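Local atomic coordinates of epimerase domain-containing protein (Bacillus cereus HuA2-4, PDB entry 6ZLK), a protein that interconverts UDP-glucuronic acid and UDP-galacturonic acid by epimerising the sugar at C4 with the help of a bound NAD cofactor. Residues Pro37-Ala40 against Thr41-Thr44; Gly135-Ser138 against Glu139-Pro143; Asp187-Phe190 against His191-Lys195; Asp220-Arg223 against Gly224-Ala228. One frame throughout, in Å; residues are numbered along the deposited sequence.

Contact 1: residues Pro37-Ala40 against Thr41-Thr44; sequences PTPA and TLKT. With NAD (nicotinamide-adenine-dinucleotide), chain E.
T38 and P39 meet L42 and K43 in a local turn contact within the loop that joins strand 27-31 to helix 44-51, beside the cofactor. Two backbone bonds close the turn: L42 N gives its hydrogen to P39 O at 3.1 Å, and K43 N to A40 O at 2.8 Å. The methyl CG2 of T38 lies 3.8 Å from L42 CD1, the two side chains crossing at about a right angle. K43 runs extended back over T38, and its CE comes 3.6 Å from T38 CB. In this Rossmann-type NAD-binding fold, the loop after the second strand borders the adenosine ribose, and D32 also bonds the cofactor. Here K43 NZ donates to NAD O3B, a ribose oxygen, at 3.0 Å. Two waters hold the same ammonium: K43 NZ gives to water 1 at 2.9 Å and to water 2 at 2.7 Å. Water 2 in turn donates a hydrogen bond to T38 O. Water 1 accepts from T38 N and donates to NAD O1A, so the waters link K43 with the T38 backbone, and water 1 also with the cofactor phosphate. P186 and R185 pack against T38 from a neighbouring loop.

Contact 2: residues Gly135-Ser138 against Glu139-Pro143; sequences GAVS and EDLLP
S138 OG donates to D140 OD1 at 2.6 Å, a short bond that meets the carboxylate oxygen nearly along its own C-O axis. Both side chains turn into the position between backbone N and carbonyl carbon (chi1 70° for S138, 54° for D140), which brings hydroxyl and carboxylate together across two residues. Next to it along the chain, L141 N donates to S138 O at 3.3 Å with an N-H...O angle of 165°, the closing bond of a type I beta turn from S138 to L141. The turn lies in the loop between strand 120-126 and helix 148-167 of the nucleotide-binding fold, near the protein surface. On the apolar side, L141 CD1 sits against both CB and CG1 of V137, 3.7 Å from each, with the two side chains crossing at about a right angle. E139 bends at chi2, so that its OE1 folds over the preceding peptide, 3.7 Å from S138 C. Outside this first shell, N241 N bonds E139 OE2, the backbone of V137 is hydrogen-bonded to W281 and D283, and Y130 packs on both V137 and E139. Beyond them, L142 packs against D140 of the second subunit.

Contact 3: residues Asp187-Phe190 against His191-Lys195; sequences DMAF and HRLIK. With UGA (uridine-5'-diphosphate-glucuronic acid), chain F.
The R192 guanidinium, whose aliphatic stem runs by the carbonyl oxygens of D187 and M188, takes the uracil at its edge: UGA O4 lies in its plane, and R192 NE donates to it at 2.8 Å and 176°. T204 OG1 bonds NH2 of the same group. Along the stem, R192 CG is 3.4 Å from M188 O and R192 CD 3.5 Å from D187 O; the bend at chi3 (47°) then directs NE to UGA O4. The F190 ring meets Y180 edge-to-face and F215 at about 45°, while the H191 imidazole is held by Q184 O at ND1 and Y314 OH at NE2. These side chains belong to the first turns of helix 189-198, with M188 at its N-cap position. R192 N donates to M188 O at 3.1 Å, and L193 N to A189 O at 2.8 Å, the first regular helical bonds. Before them, A189 N points at the nucleotide and bonds the alpha-phosphate oxygen UGA O2A at 3.1 Å, an amino-terminal helix end that would favour the phosphate charge. M188 bends at chi3 to lay its methyl CE 3.4 Å from UGA C1'. The galacturonic epimer modelled in the same site also accepts from R192 NE.

Contact 4: residues Asp220-Arg223 against Gly224-Ala228; sequences DCIR and GTVAA
C221 O is gripped twice by T225, and this is the tight part of the contact. The hydroxyl T225 OG1 donates to C221 O at 2.7 Å, from above the carbonyl plane, while T225 N donates to the same C221 O at 2.9 Å from close to that plane. The first torsion (chi1 -58°) sets OG1 beside the backbone N, from where it can turn back onto the previous helical turn. The hydroxyl has a further partner in Y176 OH, and C221 SG stands 4.0 Å from T225 OG1. On the same buried side, L174 of strand 171-180 and L16 of helix 11-21 press on T225, and I222 also packs on helix 11-21, so helix 218-230 packs against both of these elements of the Rossmann-type domain.

The other side is looser. V226 and A227 are partly exposed, V226 CG2 coming only to 4.2 Å from I222 CG2, and R223 is exposed. Its chain bends at chi3 so that R223 NH2 reaches D220 OD1 at 2.9 Å in a salt bridge: the oxygen lies in the guanidinium plane but is met 57° out of the carboxylate plane. T296 N also bonds D220 OD1, and V297 N bonds OD2. These three donors would probably favour the ionised carboxylate, which joins the early part of the helix to the loop of T296 and V297, while R223 bridges to it within the helix.

Overall arrangement
The four contacts grade from core to surface. Contacts 3 and 4 are buried and helical, contact 1 is partly buried, and contact 2 lies near the surface. Contacts 1 and 2 are turns in the loops after strands 27-31 and 120-126, on opposite sides of the chain's centre with centres about 34 Å apart. Contacts 1 and 3 meet through P37 CG and D187 OD1, 3.7 Å apart, and both touch ligands, contact 1 the adenosine ribose of NAD, contact 3 the UDP-sugar and, through M188, NAD as well. Contact 4 holds no ligand and instead joins helix to strand; contact 2 relies on a short serine-aspartate bond and lies next to the partner subunit.

Contact 1: residues Pro37-Ala40 against Thr41-Thr44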
loop_
_atom_site.group_PDB
_atom_site.type_symbol
_atom_site.label_atom_id
_atom_site.label_comp_id
_atom_site.label_asym_id
_atom_site.label_seq_id
_atom_site.Cartn_x
_atom_site.Cartn_y
_atom_site.Cartn_z
ATOM N N PRO A 37 13.516 -13.727 7.636
ATOM C CA PRO A 37 13.866 -15.087 7.228
ATOM C C PRO A 37 15.252 -15.581 7.648
ATOM O O PRO A 37 15.441 -16.776 7.697
ATOM C CB PRO A 37 13.690 -15.030 5.709
ATOM C CG PRO A 37 13.957 -13.557 5.354
ATOM C CD PRO A 37 13.345 -12.796 6.492
ATOM N N THR A 38 16.186 -14.686 7.914
ATOM C CA THR A 38 17.564 -15.079 8.272
ATOM C C THR A 38 17.605 -15.308 9.768
ATOM O O THR A 38 17.262 -14.438 10.529
ATOM C CB THR A 38 18.596 -14.031 7.887
ATOM O OG1 THR A 38 18.326 -13.831 6.493
ATOM C CG2 THR A 38 19.988 -14.528 8.182
ATOM N N PRO A 39 18.016 -16.509 10.233
ATOM C CA PRO A 39 18.133 -16.706 11.669
ATOM C C PRO A 39 19.198 -15.771 12.254
ATOM O O PRO A 39 20.192 -15.435 11.595
ATOM C CB PRO A 39 18.503 -18.181 11.806
ATOM C CG PRO A 39 19.011 -18.609 10.454
ATOM C CD PRO A 39 18.392 -17.679 9.433
ATOM N N ALA A 40 19.030 -15.425 13.538
ATOM C CA ALA A 40 19.860 -14.435 14.262
ATOM C C ALA A 40 21.292 -14.911 14.343
ATOM O O ALA A 40 22.230 -14.087 14.406
ATOM C CB ALA A 40 19.345 -14.205 15.643
ATOM N N THR A 41 21.460 -16.233 14.389
ATOM C CA THR A 41 22.770 -16.860 14.525
ATOM C C THR A 41 23.677 -16.386 13.386
ATOM O O THR A 41 24.896 -16.340 13.598
ATOM C CB THR A 41 22.539 -18.372 14.626
ATOM O OG1 THR A 41 23.756 -18.819 15.218
ATOM C CG2 THR A 41 22.159 -18.948 13.286
ATOM N N LEU A 42 23.125 -16.007 12.221
ATOM C CA LEU A 42 23.958 -15.561 11.072
ATOM C C LEU A 42 24.254 -14.062 11.140
ATOM O O LEU A 42 25.049 -13.625 10.316
ATOM C CB LEU A 42 23.283 -15.876 9.736
ATOM C CG LEU A 42 23.151 -17.351 9.385
ATOM C CD1 LEU A 42 22.383 -17.528 8.076
ATOM C CD2 LEU A 42 24.523 -18.007 9.310
ATOM N N LYS A 43 23.637 -13.330 12.062
ATOM C CA LYS A 43 23.703 -11.859 12.116
ATOM C C LYS A 43 24.562 -11.344 13.256
ATOM O O LYS A 43 25.056 -10.203 13.170
ATOM C CB LYS A 43 22.291 -11.312 12.292
ATOM C CG LYS A 43 21.323 -11.724 11.209
ATOM C CD LYS A 43 19.964 -11.059 11.393
ATOM C CE LYS A 43 19.014 -11.268 10.218
ATOM N NZ LYS A 43 17.629 -10.928 10.624
ATOM N N THR A 44 24.728 -12.102 14.335
ATOM C CA THR A 44 25.354 -11.543 15.537
ATOM C C THR A 44 26.837 -11.238 15.298
ATOM O O THR A 44 27.321 -10.247 15.840
ATOM C CB THR A 44 25.146 -12.478 16.725
ATOM O OG1 THR A 44 25.534 -13.781 16.321
ATOM C CG2 THR A 44 23.707 -12.479 17.179
HETATM P PA NAD E . 17.273 -8.731 5.804
HETATM O O1A NAD E . 16.092 -9.514 6.231
HETATM O O2A NAD E . 18.618 -9.391 5.728
HETATM O O5B NAD E . 17.436 -7.374 6.582
HETATM C C5B NAD E . 16.334 -6.608 7.113
HETATM C C4B NAD E . 16.511 -6.448 8.603
HETATM O O4B NAD E . 15.396 -5.676 9.104
HETATM C C3B NAD E . 16.537 -7.748 9.389
HETATM O O3B NAD E . 17.815 -8.053 9.933
HETATM C C2B NAD E . 15.397 -7.578 10.399
HETATM O O2B NAD E . 15.645 -8.104 11.691
HETATM C C1B NAD E . 15.238 -6.055 10.457
HETATM N N9A NAD E . 13.914 -5.605 10.852
HETATM C C8A NAD E . 12.711 -5.938 10.287
HETATM N N7A NAD E . 11.687 -5.373 10.868
HETATM C C5A NAD E . 12.259 -4.687 11.938
HETATM C C6A NAD E . 11.721 -3.913 12.977
HETATM N N6A NAD E . 10.397 -3.738 13.188
HETATM N N1A NAD E . 12.583 -3.325 13.840
HETATM C C2A NAD E . 13.909 -3.520 13.669
HETATM N N3A NAD E . 14.535 -4.279 12.758
HETATM C C4A NAD E . 13.655 -4.810 11.914
HETATM O O3 NAD E . 16.873 -8.231 4.331
HETATM P PN NAD E . 17.815 -7.554 3.178
HETATM O O1N NAD E . 17.922 -8.528 2.100
HETATM O O2N NAD E . 18.979 -6.981 3.825
HETATM O O5D NAD E . 16.875 -6.372 2.721
HETATM C C5D NAD E . 17.115 -5.110 3.223
HETATM C C4D NAD E . 16.153 -4.169 2.555
HETATM O O4D NAD E . 16.383 -4.154 1.134
HETATM C C3D NAD E . 14.668 -4.506 2.757
HETATM O O3D NAD E . 13.920 -3.291 2.937
HETATM C C2D NAD E . 14.248 -5.126 1.427
HETATM O O2D NAD E . 12.835 -5.032 1.220
HETATM C C1D NAD E . 15.164 -4.341 0.493
HETATM N N1N NAD E . 15.512 -5.051 -0.727
HETATM C C2N NAD E . 16.329 -6.143 -0.695
HETATM C C3N NAD E . 16.632 -6.784 -1.844
HETATM C C7N NAD E . 17.457 -8.024 -1.848
HETATM O O7N NAD E . 17.683 -8.508 -2.943
HETATM N N7N NAD E . 17.950 -8.489 -0.692
HETATM C C4N NAD E . 16.195 -6.254 -3.072
HETATM C C5N NAD E . 15.246 -5.236 -3.073
HETATM C C6N NAD E . 14.962 -4.616 -1.897
HETATM O O HOH W 1 16.031 -11.533 8.227
HETATM O O HOH W 2 17.087 -12.807 12.505
#

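Contact 2: residues Gly135-Ser138 against Glu139-Pro143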
loop_
_atom_site.group_PDB
_atom_site.type_symbol
_atom_site.label_atom_id
_atom_site.label_comp_id
_atom_site.label_asym_id
_atom_site.label_seq_id
_atom_site.Cartn_x
_atom_site.Cartn_y
_atom_site.Cartn_z
ATOM N N GLY A 135 10.592 -4.807 -21.132
ATOM C CA GLY A 135 11.601 -3.759 -21.300
ATOM C C GLY A 135 12.195 -3.353 -19.953
ATOM O O GLY A 135 11.821 -3.903 -18.891
ATOM N N ALA A 136 13.192 -2.477 -19.995
ATOM C CA ALA A 136 13.850 -1.930 -18.800
ATOM C C ALA A 136 12.904 -0.934 -18.143
ATOM O O ALA A 136 12.361 -0.056 -18.798
ATOM C CB ALA A 136 15.154 -1.308 -19.174
ATOM N N VAL A 137 12.616 -1.103 -16.871
ATOM C CA VAL A 137 11.603 -0.250 -16.247
ATOM C C VAL A 137 12.236 1.048 -15.730
ATOM O O VAL A 137 13.235 1.047 -15.014
ATOM C CB VAL A 137 10.868 -1.018 -15.150
ATOM C CG1 VAL A 137 10.103 -2.167 -15.775
ATOM C CG2 VAL A 137 11.769 -1.477 -14.013
ATOM N N SER A 138 11.567 2.153 -16.041
ATOM C CA SER A 138 11.970 3.437 -15.471
ATOM C C SER A 138 11.045 3.776 -14.287
ATOM O O SER A 138 9.945 3.202 -14.144
ATOM C CB SER A 138 12.047 4.457 -16.582
ATOM O OG SER A 138 10.747 4.709 -17.002
ATOM N N GLU A 139 11.464 4.740 -13.479
ATOM C CA GLU A 139 10.835 5.043 -12.171
ATOM C C GLU A 139 9.466 5.725 -12.286
ATOM O O GLU A 139 8.779 5.709 -11.282
ATOM C CB GLU A 139 11.806 5.853 -11.329
ATOM C CG GLU A 139 13.100 5.098 -11.064
ATOM C CD GLU A 139 14.240 5.292 -12.040
ATOM O OE1 GLU A 139 13.998 5.733 -13.209
ATOM O OE2 GLU A 139 15.379 5.042 -11.656
ATOM N N ASP A 140 9.073 6.211 -13.474
ATOM C CA ASP A 140 7.775 6.890 -13.689
ATOM C C ASP A 140 6.672 5.883 -14.050
ATOM O O ASP A 140 5.497 6.293 -14.146
ATOM C CB ASP A 140 7.911 7.999 -14.733
ATOM C CG ASP A 140 8.515 7.598 -16.079
ATOM O OD1 ASP A 140 9.071 6.472 -16.174
ATOM O OD2 ASP A 140 8.416 8.438 -17.061
ATOM N N LEU A 141 6.998 4.610 -14.250
ATOM C CA LEU A 141 6.006 3.590 -14.657
ATOM C C LEU A 141 4.959 3.387 -13.565
ATOM O O LEU A 141 5.312 3.301 -12.348
ATOM C CB LEU A 141 6.710 2.266 -14.932
ATOM C CG LEU A 141 7.261 2.057 -16.324
ATOM C CD1 LEU A 141 7.867 0.672 -16.366
ATOM C CD2 LEU A 141 6.186 2.221 -17.407
ATOM N N LEU A 142 3.722 3.131 -13.956
ATOM C CA LEU A 142 2.674 2.748 -12.984
ATOM C C LEU A 142 3.031 1.394 -12.371
ATOM O O LEU A 142 3.098 0.369 -13.028
ATOM C CB LEU A 142 1.301 2.716 -13.662
ATOM C CG LEU A 142 0.212 3.363 -12.808
ATOM C CD1 LEU A 142 -0.983 3.799 -13.633
ATOM C CD2 LEU A 142 -0.199 2.407 -11.701
ATOM N N PRO A 143 3.303 1.346 -11.062
ATOM C CA PRO A 143 3.693 0.087 -10.450
ATOM C C PRO A 143 2.443 -0.726 -10.098
ATOM O O PRO A 143 1.543 -0.183 -9.486
ATOM C CB PRO A 143 4.459 0.527 -9.200
ATOM C CG PRO A 143 3.906 1.876 -8.850
ATOM C CD PRO A 143 3.355 2.473 -10.135
#

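Contact 3: residues Asp187-Phe190 against His191-Lys195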
loop_
_atom_site.group_PDB
_atom_site.type_symbol
_atom_site.label_atom_id
_atom_site.label_comp_id
_atom_site.label_asym_id
_atom_site.label_seq_id
_atom_site.Cartn_x
_atom_site.Cartn_y
_atom_site.Cartn_z
ATOM N N ASP A 187 17.412 -17.451 2.203
ATOM C CA ASP A 187 16.158 -17.744 1.464
ATOM C C ASP A 187 16.334 -17.356 -0.004
ATOM O O ASP A 187 15.459 -17.670 -0.777
ATOM C CB ASP A 187 14.932 -17.070 2.094
ATOM C CG ASP A 187 14.980 -15.551 2.146
ATOM O OD1 ASP A 187 15.961 -15.029 2.624
ATOM O OD2 ASP A 187 14.020 -14.905 1.683
ATOM N N MET A 188 17.392 -16.630 -0.356
ATOM C CA MET A 188 17.524 -16.150 -1.757
ATOM C C MET A 188 18.114 -17.208 -2.662
ATOM O O MET A 188 18.698 -18.198 -2.226
ATOM C CB MET A 188 18.346 -14.859 -1.757
ATOM C CG MET A 188 17.573 -13.748 -1.096
ATOM S SD MET A 188 18.358 -12.128 -1.392
ATOM C CE MET A 188 17.888 -11.747 -3.060
ATOM N N ALA A 189 17.895 -17.068 -3.954
ATOM C CA ALA A 189 18.205 -18.107 -4.927
ATOM C C ALA A 189 19.680 -18.471 -4.867
ATOM O O ALA A 189 20.022 -19.683 -4.858
ATOM C CB ALA A 189 17.862 -17.669 -6.314
ATOM N N PHE A 190 20.579 -17.521 -4.977
ATOM C CA PHE A 190 21.994 -17.889 -5.173
ATOM C C PHE A 190 22.498 -18.630 -3.948
ATOM O O PHE A 190 23.281 -19.574 -4.111
ATOM C CB PHE A 190 22.873 -16.678 -5.493
ATOM C CG PHE A 190 22.603 -16.031 -6.834
ATOM C CD1 PHE A 190 21.597 -16.475 -7.676
ATOM C CD2 PHE A 190 23.369 -14.945 -7.212
ATOM C CE1 PHE A 190 21.350 -15.827 -8.871
ATOM C CE2 PHE A 190 23.133 -14.307 -8.414
ATOM C CZ PHE A 190 22.145 -14.782 -9.259
ATOM N N HIS A 191 22.130 -18.187 -2.770
ATOM C CA HIS A 191 22.548 -18.810 -1.495
ATOM C C HIS A 191 22.047 -20.254 -1.518
ATOM O O HIS A 191 22.842 -21.201 -1.325
ATOM C CB HIS A 191 21.985 -18.056 -0.331
ATOM C CG HIS A 191 22.495 -18.509 0.997
ATOM N ND1 HIS A 191 22.970 -17.600 1.892
ATOM C CD2 HIS A 191 22.553 -19.724 1.599
ATOM C CE1 HIS A 191 23.361 -18.243 2.998
ATOM N NE2 HIS A 191 23.124 -19.562 2.811
ATOM N N ARG A 192 20.763 -20.459 -1.825
ATOM C CA ARG A 192 20.188 -21.832 -1.886
ATOM C C ARG A 192 20.912 -22.679 -2.910
ATOM O O ARG A 192 21.225 -23.858 -2.586
ATOM C CB ARG A 192 18.664 -21.821 -2.120
ATOM C CG ARG A 192 17.879 -21.226 -0.973
ATOM C CD ARG A 192 16.404 -20.958 -1.270
ATOM N NE ARG A 192 15.775 -22.111 -1.928
ATOM C CZ ARG A 192 15.289 -23.154 -1.278
ATOM N NH1 ARG A 192 15.275 -23.150 0.047
ATOM N NH2 ARG A 192 14.825 -24.203 -1.951
ATOM N N LEU A 193 21.045 -22.197 -4.141
ATOM C CA LEU A 193 21.575 -22.973 -5.267
ATOM C C LEU A 193 23.025 -23.327 -4.995
ATOM O O LEU A 193 23.409 -24.437 -5.303
ATOM C CB LEU A 193 21.440 -22.165 -6.559
ATOM C CG LEU A 193 20.000 -21.993 -7.013
ATOM C CD1 LEU A 193 19.954 -21.012 -8.175
ATOM C CD2 LEU A 193 19.400 -23.322 -7.459
ATOM N N ILE A 194 23.815 -22.390 -4.469
ATOM C CA ILE A 194 25.257 -22.682 -4.228
ATOM C C ILE A 194 25.345 -23.715 -3.106
ATOM O O ILE A 194 26.176 -24.645 -3.257
ATOM C CB ILE A 194 26.033 -21.394 -3.929
ATOM C CG1 ILE A 194 26.089 -20.456 -5.129
ATOM C CG2 ILE A 194 27.421 -21.738 -3.405
ATOM C CD1 ILE A 194 26.405 -18.998 -4.751
ATOM N N LYS A 195 24.555 -23.579 -2.075
ATOM C CA LYS A 195 24.536 -24.491 -0.919
ATOM C C LYS A 195 24.169 -25.874 -1.467
ATOM O O LYS A 195 24.878 -26.866 -1.129
ATOM C CB LYS A 195 23.559 -24.032 0.169
ATOM C CG LYS A 195 23.537 -24.898 1.422
ATOM C CD LYS A 195 22.527 -24.434 2.431
ATOM C CE LYS A 195 22.699 -25.099 3.770
ATOM N NZ LYS A 195 22.388 -26.527 3.652
HETATM C "C1'" UGA F . 14.914 -10.535 -4.162
HETATM C "C2'" UGA F . 14.792 -10.373 -2.654
HETATM O "O2'" UGA F . 14.471 -11.649 -2.110
HETATM C "C3'" UGA F . 13.724 -9.381 -2.258
HETATM O "O3'" UGA F . 13.876 -9.128 -0.860
HETATM C "C4'" UGA F . 13.825 -8.085 -3.045
HETATM O "O4'" UGA F . 12.682 -7.275 -2.743
HETATM C "C5'" UGA F . 13.882 -8.386 -4.551
HETATM O "O5'" UGA F . 14.968 -9.280 -4.816
HETATM C "C6'" UGA F . 14.047 -7.179 -5.490
HETATM O "O'P" UGA F . 13.485 -6.136 -5.248
HETATM O "O'Q" UGA F . 14.691 -7.300 -6.497
HETATM P PB UGA F . 13.935 -12.213 -5.929
HETATM O O1B UGA F . 14.196 -11.453 -7.159
HETATM O O2B UGA F . 12.763 -13.121 -5.812
HETATM O O3B UGA F . 13.835 -11.342 -4.586
HETATM O O3A UGA F . 15.286 -12.998 -5.605
HETATM P PA UGA F . 15.735 -14.515 -5.391
HETATM O O1A UGA F . 15.092 -15.010 -4.170
HETATM O O2A UGA F . 17.201 -14.535 -5.522
HETATM O O5D UGA F . 15.058 -15.255 -6.654
HETATM C C5D UGA F . 15.421 -14.990 -7.995
HETATM C C4D UGA F . 14.797 -16.042 -8.861
HETATM O O4D UGA F . 15.239 -17.360 -8.454
HETATM C C3D UGA F . 13.266 -16.082 -8.823
HETATM O O3D UGA F . 12.872 -16.066 -10.197
HETATM C C2D UGA F . 12.923 -17.399 -8.122
HETATM O O2D UGA F . 11.874 -18.070 -8.801
HETATM C C1D UGA F . 14.153 -18.259 -8.382
HETATM N N1 UGA F . 14.448 -19.245 -7.332
HETATM C C6 UGA F . 14.596 -18.877 -6.024
HETATM C C2 UGA F . 14.710 -20.537 -7.768
HETATM O O2 UGA F . 14.571 -20.903 -8.929
HETATM N N3 UGA F . 15.128 -21.382 -6.790
HETATM C C4 UGA F . 15.298 -21.089 -5.457
HETATM O O4 UGA F . 15.647 -21.995 -4.705
HETATM C C5 UGA F . 14.986 -19.736 -5.076
#

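Contact 4: residues Asp220-Arg223 against Gly224-Ala228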
loop_
_atom_site.group_PDB
_atom_site.type_symbol
_atom_site.label_atom_id
_atom_site.label_comp_id
_atom_site.label_asym_id
_atom_site.label_seq_id
_atom_site.Cartn_x
_atom_site.Cartn_y
_atom_site.Cartn_z
ATOM N N ASP A 220 28.049 -3.102 -5.606
ATOM C CA ASP A 220 27.424 -2.108 -6.508
ATOM C C ASP A 220 26.287 -1.414 -5.767
ATOM O O ASP A 220 26.187 -0.183 -5.783
ATOM C CB ASP A 220 27.061 -2.748 -7.835
ATOM C CG ASP A 220 28.251 -2.982 -8.766
ATOM O OD1 ASP A 220 29.160 -2.076 -8.770
ATOM O OD2 ASP A 220 28.245 -3.991 -9.523
ATOM N N CYS A 221 25.388 -2.239 -5.225
ATOM C CA CYS A 221 24.252 -1.776 -4.419
ATOM C C CYS A 221 24.747 -0.749 -3.380
ATOM O O CYS A 221 24.186 0.344 -3.229
ATOM C CB CYS A 221 23.611 -2.985 -3.756
ATOM S SG CYS A 221 22.385 -2.507 -2.511
ATOM N N ILE A 222 25.764 -1.091 -2.608
ATOM C CA ILE A 222 26.236 -0.234 -1.502
ATOM C C ILE A 222 26.885 1.052 -2.074
ATOM O O ILE A 222 26.594 2.124 -1.523
ATOM C CB ILE A 222 27.186 -1.017 -0.587
ATOM C CG1 ILE A 222 26.437 -2.157 0.095
ATOM C CG2 ILE A 222 27.924 -0.106 0.397
ATOM C CD1 ILE A 222 25.244 -1.763 0.909
ATOM N N ARG A 223 27.619 0.981 -3.185
ATOM C CA ARG A 223 28.182 2.214 -3.804
ATOM C C ARG A 223 27.048 3.140 -4.248
ATOM O O ARG A 223 27.126 4.358 -3.963
ATOM C CB ARG A 223 29.073 1.898 -5.014
ATOM C CG ARG A 223 30.458 1.488 -4.580
ATOM C CD ARG A 223 31.388 1.303 -5.771
ATOM N NE ARG A 223 31.147 0.072 -6.510
ATOM C CZ ARG A 223 31.769 -1.085 -6.272
ATOM N NH1 ARG A 223 32.664 -1.190 -5.287
ATOM N NH2 ARG A 223 31.480 -2.150 -7.001
ATOM N N GLY A 224 25.965 2.598 -4.826
ATOM C CA GLY A 224 24.823 3.461 -5.171
ATOM C C GLY A 224 24.170 4.056 -3.945
ATOM O O GLY A 224 23.740 5.246 -3.908
ATOM N N THR A 225 24.056 3.238 -2.904
ATOM C CA THR A 225 23.355 3.639 -1.685
ATOM C C THR A 225 24.137 4.768 -0.984
ATOM O O THR A 225 23.503 5.747 -0.516
ATOM C CB THR A 225 23.107 2.385 -0.847
ATOM O OG1 THR A 225 22.341 1.417 -1.572
ATOM C CG2 THR A 225 22.445 2.731 0.458
ATOM N N VAL A 226 25.450 4.627 -0.837
ATOM C CA VAL A 226 26.311 5.677 -0.267
ATOM C C VAL A 226 26.256 6.910 -1.179
ATOM O O VAL A 226 26.237 7.995 -0.637
ATOM C CB VAL A 226 27.718 5.105 -0.060
ATOM C CG1 VAL A 226 28.685 6.193 0.308
ATOM C CG2 VAL A 226 27.677 4.027 1.014
ATOM N N ALA A 227 26.195 6.736 -2.486
ATOM C CA ALA A 227 26.130 7.884 -3.411
ATOM C C ALA A 227 24.856 8.693 -3.146
ATOM O O ALA A 227 24.898 9.922 -3.344
ATOM C CB ALA A 227 26.209 7.472 -4.842
ATOM N N ALA A 228 23.759 8.072 -2.736
ATOM C CA ALA A 228 22.526 8.815 -2.379
ATOM C C ALA A 228 22.800 9.811 -1.248
ATOM O O ALA A 228 22.128 10.872 -1.195
ATOM C CB ALA A 228 21.395 7.867 -2.030
#